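Local coordinates for protein ATP-dependent DNA ligase (Mycobacterium tuberculosis, PDB 6NHX) that seals DNA nicks at the expense of ATP as the ligase module of LigD, the enzyme that works with Ku in non-homologous end joining, at residues D72-L77 with L111-G116; F106-L111 with T138-P143; H188-E193 with V276-W281; L221-R226 with S251-P256. The protein carries 1 engineered substitution. All blocks are in the same frame, centred on the assembly; numbering follows the deposited sequence.

Two structural units of the ligase are sampled here, a pair of contacts in each, following one another along the chain. Contacts 1 and 2 lie in the nucleotidyltransferase domain, centres about 12 Å apart; both use strand 105-114, share Leu111 and meet where Leu77 packs on Leu140. Contact 3 joins strands 190-201 and 273-278 of the OB-fold sheet, and contact 4, nested inside the loop it closes, adds a loop to strand 220-228 of that sheet, about 18 Å away between centres. Contacts 2 and 3 are about 30 Å apart between centres; ATP touches contact 2 through Phe109 and comes within about 7 Å of the Thr191 side chain, in keeping with a closed conformation around the nucleotide.

Contact 1: D72-L77 with L111-G116; sequences DHHVVL and LLYLDG
His73 and Asp115 join just beyond the end of an antiparallel strand pair in the nucleotidyltransferase domain, where a classic beta bulge sets Leu112 and Tyr113 together against Val76. The Asp115 carboxylate divides its work between two neighbours. OD1 offers its syn lone pair to ND1 of His73 at 2.7 Å, with ring and carboxylate nearly coplanar, a His-carboxylate hydrogen bond; OD2 takes the backbone N of His74 at 2.8 Å. These two bonds together fix the rotation of the carboxylate, and the return bond from Asp115 N to His74 O is almost straight.

On the Tyr113 side of the sheet, the His74 ring receives CE1 of Tyr113 over the centre of one face, 3.4 Å from His74 ND1, the two rings inclined at 48°. Both side chains run anti to their backbone nitrogens (chi1 175° for His74 and 177° for Tyr113), which carries both rings to the same side of the sheet, where they meet. Phe3 adds a further ring beside Tyr113.

On the Val75 side the packing is mainly aliphatic. CG1 of Val75 presses tightly on CD1 of Leu114, the two side chains pointing the same way, while Leu134 of helix 124-136 also packs on Val75. Farther along, past the bulge, Leu77 and Leu111 meet through single methyls, with Leu130 and Leu131 of the same helix behind them. At the bulge itself, Leu112 N donates to Val76 O at 2.8 Å and Tyr113 O accepts from Val76 N at 3.0 Å.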
# COMPACT_ATOMS: atom_id res chain seq x y z
N ASP A 72 20.11 22.75 -3.46
CA ASP A 72 19.82 24.17 -3.29
C ASP A 72 18.38 24.44 -2.85
O ASP A 72 18.06 25.58 -2.50
CB ASP A 72 20.09 24.94 -4.59
CG ASP A 72 21.47 24.64 -5.18
OD1 ASP A 72 21.53 24.16 -6.33
OD2 ASP A 72 22.48 24.88 -4.49
N HIS A 73 17.52 23.43 -2.86
CA HIS A 73 16.11 23.60 -2.57
C HIS A 73 15.79 23.23 -1.12
O HIS A 73 16.49 22.44 -0.47
CB HIS A 73 15.26 22.71 -3.48
CG HIS A 73 15.21 23.15 -4.90
ND1 HIS A 73 14.52 24.27 -5.31
CD2 HIS A 73 15.73 22.60 -6.03
CE1 HIS A 73 14.64 24.41 -6.62
NE2 HIS A 73 15.37 23.40 -7.08
N HIS A 74 14.69 23.79 -0.63
CA HIS A 74 14.07 23.33 0.61
C HIS A 74 12.64 22.95 0.25
O HIS A 74 11.83 23.82 -0.09
CB HIS A 74 14.10 24.42 1.68
CG HIS A 74 13.37 24.06 2.93
ND1 HIS A 74 13.10 24.98 3.92
CD2 HIS A 74 12.85 22.88 3.37
CE1 HIS A 74 12.45 24.39 4.90
NE2 HIS A 74 12.27 23.12 4.59
N VAL A 75 12.33 21.65 0.28
CA VAL A 75 11.02 21.17 -0.14
C VAL A 75 10.45 20.18 0.86
O VAL A 75 11.19 19.51 1.60
CB VAL A 75 11.00 20.55 -1.55
CG1 VAL A 75 11.39 21.57 -2.60
CG2 VAL A 75 11.90 19.32 -1.61
N VAL A 76 9.13 20.10 0.89
CA VAL A 76 8.41 19.01 1.54
C VAL A 76 7.57 18.32 0.48
O VAL A 76 6.76 18.97 -0.19
CB VAL A 76 7.55 19.51 2.70
CG1 VAL A 76 6.70 18.38 3.25
CG2 VAL A 76 8.41 20.11 3.80
N LEU A 77 7.79 17.02 0.32
CA LEU A 77 7.07 16.21 -0.65
C LEU A 77 6.22 15.19 0.07
O LEU A 77 6.51 14.80 1.21
CB LEU A 77 8.06 15.46 -1.55
CG LEU A 77 9.05 16.39 -2.25
CD1 LEU A 77 10.35 15.65 -2.51
CD2 LEU A 77 8.46 16.90 -3.54
N LEU A 111 3.40 18.25 -3.37
CA LEU A 111 4.42 19.21 -2.98
C LEU A 111 3.75 20.13 -1.98
O LEU A 111 2.76 20.80 -2.31
CB LEU A 111 4.89 20.00 -4.20
CG LEU A 111 5.96 21.07 -3.94
CD1 LEU A 111 7.27 20.44 -3.46
CD2 LEU A 111 6.19 21.89 -5.20
N LEU A 112 4.23 20.12 -0.74
CA LEU A 112 3.58 20.86 0.33
C LEU A 112 4.32 22.13 0.73
O LEU A 112 3.74 22.98 1.42
CB LEU A 112 3.43 19.98 1.58
CG LEU A 112 2.79 18.61 1.34
CD1 LEU A 112 2.56 17.90 2.66
CD2 LEU A 112 1.50 18.72 0.53
N TYR A 113 5.58 22.27 0.34
CA TYR A 113 6.37 23.44 0.66
C TYR A 113 7.49 23.50 -0.36
O TYR A 113 8.09 22.47 -0.68
CB TYR A 113 6.94 23.30 2.08
CG TYR A 113 7.84 24.44 2.50
CD1 TYR A 113 9.20 24.45 2.17
CD2 TYR A 113 7.35 25.50 3.25
CE1 TYR A 113 10.01 25.47 2.56
CE2 TYR A 113 8.16 26.53 3.65
CZ TYR A 113 9.50 26.51 3.30
OH TYR A 113 10.35 27.52 3.67
N LEU A 114 7.75 24.70 -0.86
CA LEU A 114 8.79 24.89 -1.87
C LEU A 114 9.46 26.23 -1.62
O LEU A 114 8.85 27.28 -1.86
CB LEU A 114 8.19 24.83 -3.27
CG LEU A 114 9.07 25.18 -4.46
CD1 LEU A 114 10.18 24.18 -4.58
CD2 LEU A 114 8.25 25.21 -5.74
N ASP A 115 10.70 26.19 -1.13
CA ASP A 115 11.61 27.35 -1.14
C ASP A 115 10.95 28.60 -0.57
O ASP A 115 10.98 29.69 -1.16
CB ASP A 115 12.18 27.61 -2.54
CG ASP A 115 13.01 26.45 -3.04
OD1 ASP A 115 12.91 26.10 -4.24
OD2 ASP A 115 13.73 25.84 -2.23
N GLY A 116 10.33 28.45 0.60
CA GLY A 116 9.73 29.56 1.31
C GLY A 116 8.25 29.71 1.10
O GLY A 116 7.65 30.61 1.70
O HOH W 1 12.91 27.92 2.09

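Contact 2: F106-L111 with T138-P143; sequences FWAFDL and TSLTVP. With ATP (adenosine-5'-triphosphate), chain B.
Phe106 meets Leu140 at the rim of its ring, where CD1 of the leucine approaches close to the ring plane, 4.3 Å from Phe106 CD2. The carbonyl of Phe106 is joined to the other segment by a water that donates to Phe106 O and accepts from Thr141 N.

Trp107 comes next, its indole touched at two places. Thr141 CG2 reaches the pyrrole part, 3.6 Å from Trp107 CD1, and the pyrrolidine of Pro143 crosses at about a right angle, bringing CG to 3.7 Å from Trp107 CE3. The indole nitrogen is hydrogen-bonded to Glu105, and Trp32 meets the ring edge-to-face.

Ala108 sits at the middle. Its N donates to Thr141 O at 2.8 Å, and its methyl faces CD1 of Leu140 and CG2 of Val142. A second water donates to both Ala108 O and Pro143 O, so the loop is tied to the strand by one direct bond and two water bridges.

The strand then turns its side chains to other tasks. With chi1 at 49°, Phe109 holds CG between its backbone N and carbonyl carbon, and its ring lies over the adenine, N1 of ATP 3.3 Å above the ring centre. Asp110 forms a salt bridge with Arg127 of helix 124-136. Phe109 and Asp110 both face Asp78 in a classic beta bulge, on the strand that carries Phe109 into the adenine pocket of a DNA ligase nucleotidyltransferase domain.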
# COMPACT_ATOMS: atom_id res chain seq x y z
N PHE A 106 11.27 6.44 -4.07
CA PHE A 106 10.24 7.34 -3.60
C PHE A 106 9.52 7.91 -4.82
O PHE A 106 10.16 8.52 -5.68
CB PHE A 106 10.83 8.45 -2.74
CG PHE A 106 9.81 9.46 -2.28
CD1 PHE A 106 8.79 9.11 -1.39
CD2 PHE A 106 9.85 10.76 -2.75
CE1 PHE A 106 7.87 10.05 -0.97
CE2 PHE A 106 8.91 11.70 -2.33
CZ PHE A 106 7.94 11.36 -1.45
N TRP A 107 8.21 7.67 -4.90
CA TRP A 107 7.39 8.23 -5.96
C TRP A 107 6.58 9.37 -5.36
O TRP A 107 5.67 9.14 -4.56
CB TRP A 107 6.47 7.18 -6.58
CG TRP A 107 7.21 6.19 -7.47
CD1 TRP A 107 8.57 6.05 -7.59
CD2 TRP A 107 6.64 5.20 -8.35
NE1 TRP A 107 8.87 5.05 -8.50
CE2 TRP A 107 7.70 4.52 -8.97
CE3 TRP A 107 5.33 4.83 -8.66
CZ2 TRP A 107 7.49 3.49 -9.89
CZ3 TRP A 107 5.13 3.80 -9.59
CH2 TRP A 107 6.20 3.14 -10.18
N ALA A 108 6.91 10.59 -5.75
CA ALA A 108 6.28 11.78 -5.19
C ALA A 108 4.97 12.07 -5.92
O ALA A 108 4.89 11.97 -7.15
CB ALA A 108 7.20 12.98 -5.35
N PHE A 109 3.96 12.46 -5.15
CA PHE A 109 2.68 12.87 -5.73
C PHE A 109 2.11 14.16 -5.16
O PHE A 109 1.04 14.60 -5.62
CB PHE A 109 1.63 11.74 -5.75
CG PHE A 109 1.45 11.00 -4.45
CD1 PHE A 109 0.98 11.66 -3.31
CD2 PHE A 109 1.69 9.62 -4.38
CE1 PHE A 109 0.78 10.96 -2.10
CE2 PHE A 109 1.49 8.92 -3.18
CZ PHE A 109 1.04 9.59 -2.05
N ASP A 110 2.79 14.79 -4.21
CA ASP A 110 2.36 16.12 -3.79
C ASP A 110 3.58 16.93 -3.37
O ASP A 110 4.65 16.38 -3.05
CB ASP A 110 1.27 16.11 -2.72
CG ASP A 110 0.19 17.14 -2.99
OD1 ASP A 110 0.54 18.24 -3.48
OD2 ASP A 110 -1.00 16.85 -2.73
N LEU A 111 3.40 18.25 -3.37
CA LEU A 111 4.42 19.21 -2.98
C LEU A 111 3.75 20.13 -1.98
O LEU A 111 2.76 20.80 -2.31
CB LEU A 111 4.89 20.00 -4.20
CG LEU A 111 5.96 21.07 -3.94
CD1 LEU A 111 7.27 20.44 -3.46
CD2 LEU A 111 6.19 21.89 -5.20
N THR A 138 15.23 17.81 -11.91
CA THR A 138 15.99 17.05 -10.92
C THR A 138 15.78 15.55 -11.17
O THR A 138 15.22 15.14 -12.18
CB THR A 138 15.54 17.43 -9.50
OG1 THR A 138 14.17 17.05 -9.33
CG2 THR A 138 15.70 18.93 -9.25
N SER A 139 16.23 14.74 -10.20
CA SER A 139 16.09 13.28 -10.20
C SER A 139 14.86 12.80 -9.44
O SER A 139 14.64 11.59 -9.32
CB SER A 139 17.32 12.65 -9.55
OG SER A 139 17.31 12.89 -8.15
N LEU A 140 14.07 13.72 -8.90
CA LEU A 140 12.85 13.35 -8.22
C LEU A 140 11.91 12.65 -9.20
O LEU A 140 11.75 13.09 -10.34
CB LEU A 140 12.19 14.63 -7.70
CG LEU A 140 10.95 14.55 -6.82
CD1 LEU A 140 11.21 13.75 -5.56
CD2 LEU A 140 10.54 15.97 -6.47
N THR A 141 11.27 11.58 -8.73
CA THR A 141 10.36 10.75 -9.53
C THR A 141 8.91 11.16 -9.26
O THR A 141 8.40 10.97 -8.14
CB THR A 141 10.59 9.28 -9.18
OG1 THR A 141 11.97 8.96 -9.37
CG2 THR A 141 9.73 8.37 -10.06
N VAL A 142 8.25 11.71 -10.27
CA VAL A 142 6.86 12.15 -10.17
C VAL A 142 6.07 11.48 -11.27
O VAL A 142 6.04 11.93 -12.42
CB VAL A 142 6.74 13.68 -10.26
CG1 VAL A 142 5.25 14.07 -10.24
CG2 VAL A 142 7.47 14.33 -9.11
N PRO A 143 5.35 10.38 -10.97
CA PRO A 143 4.51 9.75 -11.99
C PRO A 143 3.47 10.72 -12.53
O PRO A 143 2.88 11.50 -11.78
CB PRO A 143 3.85 8.59 -11.23
CG PRO A 143 4.85 8.22 -10.17
CD PRO A 143 5.50 9.56 -9.76
PG ATP B . -5.63 3.86 4.26
O1G ATP B . -6.40 4.69 3.25
O2G ATP B . -6.06 4.02 5.70
O3G ATP B . -4.12 4.00 4.08
PB ATP B . -5.15 1.18 3.19
O1B ATP B . -5.94 -0.10 3.21
O2B ATP B . -3.70 1.21 3.63
O3B ATP B . -6.00 2.31 3.96
PA ATP B . -5.90 1.31 0.39
O1A ATP B . -7.37 1.19 0.65
O2A ATP B . -5.04 0.19 -0.14
O3A ATP B . -5.22 1.83 1.73
O5' ATP B . -5.63 2.69 -0.41
C5' ATP B . -4.37 2.93 -1.03
C4' ATP B . -3.36 3.48 -0.02
O4' ATP B . -2.21 3.90 -0.76
C3' ATP B . -3.85 4.70 0.74
O3' ATP B . -3.12 4.79 1.96
C2' ATP B . -3.40 5.80 -0.17
O2' ATP B . -3.29 7.06 0.51
C1' ATP B . -2.04 5.31 -0.66
N9 ATP B . -1.74 5.76 -2.03
C8 ATP B . -1.26 4.99 -3.04
N7 ATP B . -1.07 5.73 -4.17
C5 ATP B . -1.42 7.00 -3.86
C6 ATP B . -1.48 8.26 -4.58
N6 ATP B . -1.14 8.31 -5.87
N1 ATP B . -1.91 9.34 -3.91
C2 ATP B . -2.26 9.31 -2.62
N3 ATP B . -2.25 8.18 -1.90
C4 ATP B . -1.86 7.01 -2.47
O HOH W 2 11.66 10.68 -5.98
O HOH W 3 2.83 11.61 -9.02

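Contact 3: H188-E193 with V276-W281; sequences HWNTQE and VRYSEW
Strands 190-193 and 276-278 run antiparallel with a marked twist, their axes 4.6 Å apart at closest approach and inclined at 136°. Gln192 and Val276 form a hydrogen-bonded pair, Gln192 N to Val276 O at 2.8 Å and Val276 N to Gln192 O at 3.0 Å. Thr191 and Arg277 follow as a non-hydrogen-bonded pair, beyond which Tyr278 N donates to Asn190 O at 3.0 Å and a water spans Asn190 N and Tyr278 O.

On the face of Thr191 and Arg277, the extended arginine chain crosses Trp189 at about a right angle. Its CD rests over the five-membered ring, a CH-pi contact 4.1 Å from the centroid. Farther out, Arg277 NE forms a salt bridge with Glu163.

The opposite face is built round Tyr278, whose CG stands between its backbone N and carbonyl carbon (chi1 71°), turning the ring back across the neighbouring strand. CB of Asn190 lies over one face of that ring, toward its rim, 3.8 Å from the centroid, and Asn190 ND2 donates to Ser279 O, which is close to the amide plane. Gln192 bends at chi2 (63°), and its OE1 packs at the edge of Trp281, 3.6 Å from CZ2, while accepting from Glu307 N; NE2 bonds to Glu193 O and Val305 O.

This strand pairing belongs to the OB-fold domain, which the Arg277 bridge links to Glu163 of the probable manganese site.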
# COMPACT_ATOMS: atom_id res chain seq x y z
N HIS A 188 -8.99 -2.08 -8.60
CA HIS A 188 -9.56 -3.00 -9.58
C HIS A 188 -10.11 -4.26 -8.94
O HIS A 188 -11.13 -4.79 -9.38
CB HIS A 188 -8.50 -3.37 -10.61
CG HIS A 188 -7.91 -2.18 -11.28
ND1 HIS A 188 -8.65 -1.35 -12.09
CD2 HIS A 188 -6.67 -1.66 -11.24
CE1 HIS A 188 -7.89 -0.37 -12.52
NE2 HIS A 188 -6.68 -0.53 -12.02
N TRP A 189 -9.44 -4.78 -7.91
CA TRP A 189 -9.83 -6.04 -7.29
C TRP A 189 -10.60 -5.82 -6.01
O TRP A 189 -10.22 -4.97 -5.18
CB TRP A 189 -8.59 -6.87 -6.94
CG TRP A 189 -7.91 -7.51 -8.10
CD1 TRP A 189 -6.95 -6.97 -8.90
CD2 TRP A 189 -8.15 -8.84 -8.59
NE1 TRP A 189 -6.56 -7.88 -9.86
CE2 TRP A 189 -7.29 -9.03 -9.69
CE3 TRP A 189 -9.00 -9.88 -8.20
CZ2 TRP A 189 -7.26 -10.22 -10.41
CZ3 TRP A 189 -8.97 -11.07 -8.92
CH2 TRP A 189 -8.10 -11.22 -10.01
N ASN A 190 -11.65 -6.61 -5.82
CA ASN A 190 -12.20 -6.80 -4.49
C ASN A 190 -11.09 -7.27 -3.56
O ASN A 190 -10.26 -8.11 -3.95
CB ASN A 190 -13.27 -7.89 -4.51
CG ASN A 190 -14.51 -7.47 -5.25
OD1 ASN A 190 -14.88 -6.30 -5.26
ND2 ASN A 190 -15.16 -8.44 -5.89
N THR A 191 -11.07 -6.74 -2.34
CA THR A 191 -10.09 -7.13 -1.33
C THR A 191 -10.82 -7.57 -0.07
O THR A 191 -11.92 -7.09 0.24
CB THR A 191 -9.10 -5.99 -1.07
OG1 THR A 191 -8.40 -5.70 -2.28
CG2 THR A 191 -8.10 -6.35 0.01
N GLN A 192 -10.24 -8.53 0.64
CA GLN A 192 -10.83 -9.07 1.86
C GLN A 192 -9.73 -9.24 2.89
O GLN A 192 -8.67 -9.80 2.57
CB GLN A 192 -11.50 -10.42 1.57
CG GLN A 192 -12.06 -11.14 2.79
CD GLN A 192 -13.17 -10.37 3.47
OE1 GLN A 192 -14.15 -9.98 2.82
NE2 GLN A 192 -13.03 -10.14 4.78
N GLU A 193 -9.96 -8.75 4.10
CA GLU A 193 -9.11 -9.06 5.23
C GLU A 193 -9.39 -10.48 5.70
O GLU A 193 -10.55 -10.93 5.78
CB GLU A 193 -9.36 -8.08 6.37
CG GLU A 193 -8.99 -6.66 6.01
CD GLU A 193 -9.58 -5.64 6.96
OE1 GLU A 193 -10.15 -6.04 8.00
OE2 GLU A 193 -9.48 -4.44 6.66
N VAL A 276 -6.13 -10.07 1.08
CA VAL A 276 -6.04 -10.77 -0.18
C VAL A 276 -7.03 -10.17 -1.17
O VAL A 276 -8.06 -9.60 -0.79
CB VAL A 276 -6.27 -12.29 -0.00
CG1 VAL A 276 -5.24 -12.87 0.98
CG2 VAL A 276 -7.66 -12.55 0.49
N ARG A 277 -6.69 -10.27 -2.45
CA ARG A 277 -7.60 -9.94 -3.52
C ARG A 277 -8.36 -11.20 -3.92
O ARG A 277 -7.88 -12.31 -3.73
CB ARG A 277 -6.81 -9.45 -4.73
CG ARG A 277 -5.84 -8.31 -4.44
CD ARG A 277 -5.07 -7.94 -5.68
NE ARG A 277 -3.90 -7.13 -5.38
CZ ARG A 277 -2.71 -7.63 -5.09
NH1 ARG A 277 -2.52 -8.95 -5.05
NH2 ARG A 277 -1.71 -6.81 -4.83
N TYR A 278 -9.55 -11.01 -4.48
CA TYR A 278 -10.35 -12.16 -4.89
C TYR A 278 -11.34 -11.68 -5.93
O TYR A 278 -11.65 -10.49 -6.02
CB TYR A 278 -11.07 -12.80 -3.69
CG TYR A 278 -12.19 -11.95 -3.15
CD1 TYR A 278 -13.51 -12.19 -3.50
CD2 TYR A 278 -11.93 -10.89 -2.28
CE1 TYR A 278 -14.53 -11.41 -3.02
CE2 TYR A 278 -12.95 -10.10 -1.79
CZ TYR A 278 -14.24 -10.36 -2.17
OH TYR A 278 -15.25 -9.57 -1.68
N SER A 279 -11.87 -12.63 -6.70
CA SER A 279 -12.91 -12.30 -7.65
C SER A 279 -14.27 -12.33 -6.97
O SER A 279 -14.96 -11.31 -6.87
CB SER A 279 -12.88 -13.26 -8.85
OG SER A 279 -12.94 -14.61 -8.41
N GLU A 280 -14.67 -13.50 -6.48
CA GLU A 280 -15.95 -13.67 -5.82
C GLU A 280 -15.81 -14.74 -4.75
O GLU A 280 -14.87 -15.54 -4.77
CB GLU A 280 -17.06 -14.10 -6.79
CG GLU A 280 -17.29 -13.18 -7.99
CD GLU A 280 -17.83 -11.82 -7.59
OE1 GLU A 280 -18.40 -11.69 -6.49
OE2 GLU A 280 -17.69 -10.86 -8.39
N TRP A 281 -16.75 -14.75 -3.81
CA TRP A 281 -16.85 -15.86 -2.87
C TRP A 281 -17.57 -17.02 -3.54
O TRP A 281 -18.49 -16.82 -4.33
CB TRP A 281 -17.67 -15.43 -1.65
CG TRP A 281 -17.00 -14.43 -0.75
CD1 TRP A 281 -17.09 -13.08 -0.83
CD2 TRP A 281 -16.18 -14.71 0.39
NE1 TRP A 281 -16.36 -12.49 0.18
CE2 TRP A 281 -15.79 -13.48 0.95
CE3 TRP A 281 -15.72 -15.89 1.00
CZ2 TRP A 281 -14.97 -13.38 2.07
CZ3 TRP A 281 -14.91 -15.80 2.12
CH2 TRP A 281 -14.54 -14.55 2.64
O HOH W 4 -12.30 -8.52 -7.83
O HOH W 5 -14.31 -8.20 0.34

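Contact 4: L221-R226 with S251-P256; sequences LQFAGR and SPFDVP
The Phe223 ring sends its edge toward the face of Phe253 in an offset edge-to-face pair, centroids 5.6 Å apart and planes at 84°. The closest approach is between Phe223 CD2 and Phe253 CE1. Phe223 runs anti to its backbone N (chi1 -179°), placing one ring face against the N of Gly225, which lies toward the rim. Leu221 O is near the ring plane at the edge of Phe253, 3.6 Å from CD1, and Ser251 OG also lies at that ring's edge.

Beside the rings, Leu221 CB packs on Phe253 CD1 at 3.8 Å, and the end of Leu221 slants across the Pro252 ring, CD1 against CG. Leu212, from strand 208-217, and Tyr267, from strand 266-268, also touch Phe253, so the buried phenyl group packs among strands of the OB-fold sheet. Here the loop after strand 247-248 comes alongside strand 220-228 as a single beta bridge, Leu221 N donating to Pro252 O at 2.9 Å and Asp254 N to Leu221 O at 2.8 Å. The same stretch of loop forms an ST turn, Ser251 OG accepting from Phe253 N.

Asp254 has CG between its backbone N and carbonyl carbon (chi1 72°), which keeps the carboxylate against the strand. OD2 touches CG of Gln222, and a water donates to Asp254 OD1 at 2.6 Å while accepting from Phe223 N at 2.8 Å.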
# COMPACT_ATOMS: atom_id res chain seq x y z
N LEU A 221 -11.98 -19.97 13.18
CA LEU A 221 -11.84 -19.43 11.83
C LEU A 221 -12.64 -20.26 10.84
O LEU A 221 -12.59 -21.50 10.85
CB LEU A 221 -10.37 -19.44 11.40
CG LEU A 221 -9.39 -18.49 12.09
CD1 LEU A 221 -8.02 -18.63 11.44
CD2 LEU A 221 -9.89 -17.06 12.03
N GLN A 222 -13.40 -19.57 9.99
CA GLN A 222 -14.11 -20.22 8.89
C GLN A 222 -13.16 -20.23 7.70
O GLN A 222 -12.82 -19.17 7.16
CB GLN A 222 -15.40 -19.46 8.60
CG GLN A 222 -16.26 -19.31 9.85
CD GLN A 222 -17.42 -18.36 9.65
OE1 GLN A 222 -18.49 -18.76 9.19
NE2 GLN A 222 -17.22 -17.10 10.01
N PHE A 223 -12.71 -21.42 7.31
CA PHE A 223 -11.69 -21.56 6.28
C PHE A 223 -12.14 -20.89 4.98
O PHE A 223 -13.26 -21.13 4.49
CB PHE A 223 -11.43 -23.05 6.08
CG PHE A 223 -10.39 -23.37 5.05
CD1 PHE A 223 -10.63 -24.36 4.11
CD2 PHE A 223 -9.17 -22.73 5.06
CE1 PHE A 223 -9.67 -24.69 3.17
CE2 PHE A 223 -8.20 -23.06 4.12
CZ PHE A 223 -8.46 -24.03 3.17
N ALA A 224 -11.29 -20.03 4.44
CA ALA A 224 -11.59 -19.27 3.25
C ALA A 224 -10.72 -19.65 2.06
O ALA A 224 -10.87 -19.06 0.98
CB ALA A 224 -11.43 -17.77 3.54
N GLY A 225 -9.83 -20.61 2.23
CA GLY A 225 -9.03 -21.11 1.13
C GLY A 225 -7.54 -20.94 1.38
O GLY A 225 -7.09 -20.31 2.33
N ARG A 226 -6.78 -21.56 0.49
CA ARG A 226 -5.35 -21.39 0.45
C ARG A 226 -5.01 -20.23 -0.47
O ARG A 226 -5.57 -20.11 -1.56
CB ARG A 226 -4.70 -22.66 -0.08
CG ARG A 226 -3.21 -22.52 -0.30
CD ARG A 226 -2.66 -23.66 -1.14
NE ARG A 226 -3.17 -24.95 -0.69
CZ ARG A 226 -2.73 -25.59 0.39
NH1 ARG A 226 -1.75 -25.07 1.12
NH2 ARG A 226 -3.27 -26.75 0.73
N SER A 251 -5.42 -26.62 15.78
CA SER A 251 -6.00 -25.95 14.63
C SER A 251 -6.95 -24.85 15.10
O SER A 251 -7.74 -25.07 16.03
CB SER A 251 -6.78 -26.94 13.78
OG SER A 251 -7.51 -26.23 12.79
N PRO A 252 -6.89 -23.66 14.51
CA PRO A 252 -7.83 -22.59 14.86
C PRO A 252 -9.12 -22.61 14.07
O PRO A 252 -9.98 -21.74 14.30
CB PRO A 252 -7.02 -21.34 14.52
CG PRO A 252 -6.21 -21.75 13.32
CD PRO A 252 -5.82 -23.19 13.59
N PHE A 253 -9.30 -23.56 13.17
CA PHE A 253 -10.45 -23.57 12.28
C PHE A 253 -11.66 -24.21 12.95
O PHE A 253 -11.52 -25.07 13.82
CB PHE A 253 -10.09 -24.28 10.98
CG PHE A 253 -9.06 -23.54 10.18
CD1 PHE A 253 -9.43 -22.48 9.39
CD2 PHE A 253 -7.72 -23.90 10.26
CE1 PHE A 253 -8.49 -21.76 8.67
CE2 PHE A 253 -6.76 -23.18 9.54
CZ PHE A 253 -7.15 -22.13 8.74
N ASP A 254 -12.85 -23.77 12.53
CA ASP A 254 -14.09 -24.27 13.12
C ASP A 254 -14.47 -25.68 12.69
O ASP A 254 -15.34 -26.29 13.32
CB ASP A 254 -15.26 -23.28 12.91
CG ASP A 254 -15.76 -23.22 11.48
OD1 ASP A 254 -15.08 -23.72 10.56
OD2 ASP A 254 -16.86 -22.66 11.28
N VAL A 255 -13.86 -26.20 11.63
CA VAL A 255 -14.03 -27.56 11.15
C VAL A 255 -12.61 -28.04 10.83
O VAL A 255 -11.85 -27.27 10.23
CB VAL A 255 -14.90 -27.57 9.88
CG1 VAL A 255 -14.82 -28.91 9.19
CG2 VAL A 255 -16.37 -27.26 10.24
N PRO A 256 -12.21 -29.25 11.22
CA PRO A 256 -10.85 -29.71 10.87
C PRO A 256 -10.66 -29.67 9.36
O PRO A 256 -11.52 -30.13 8.60
CB PRO A 256 -10.81 -31.15 11.41
CG PRO A 256 -11.92 -31.22 12.44
CD PRO A 256 -12.99 -30.28 11.93
O HOH W 6 -13.75 -23.75 8.37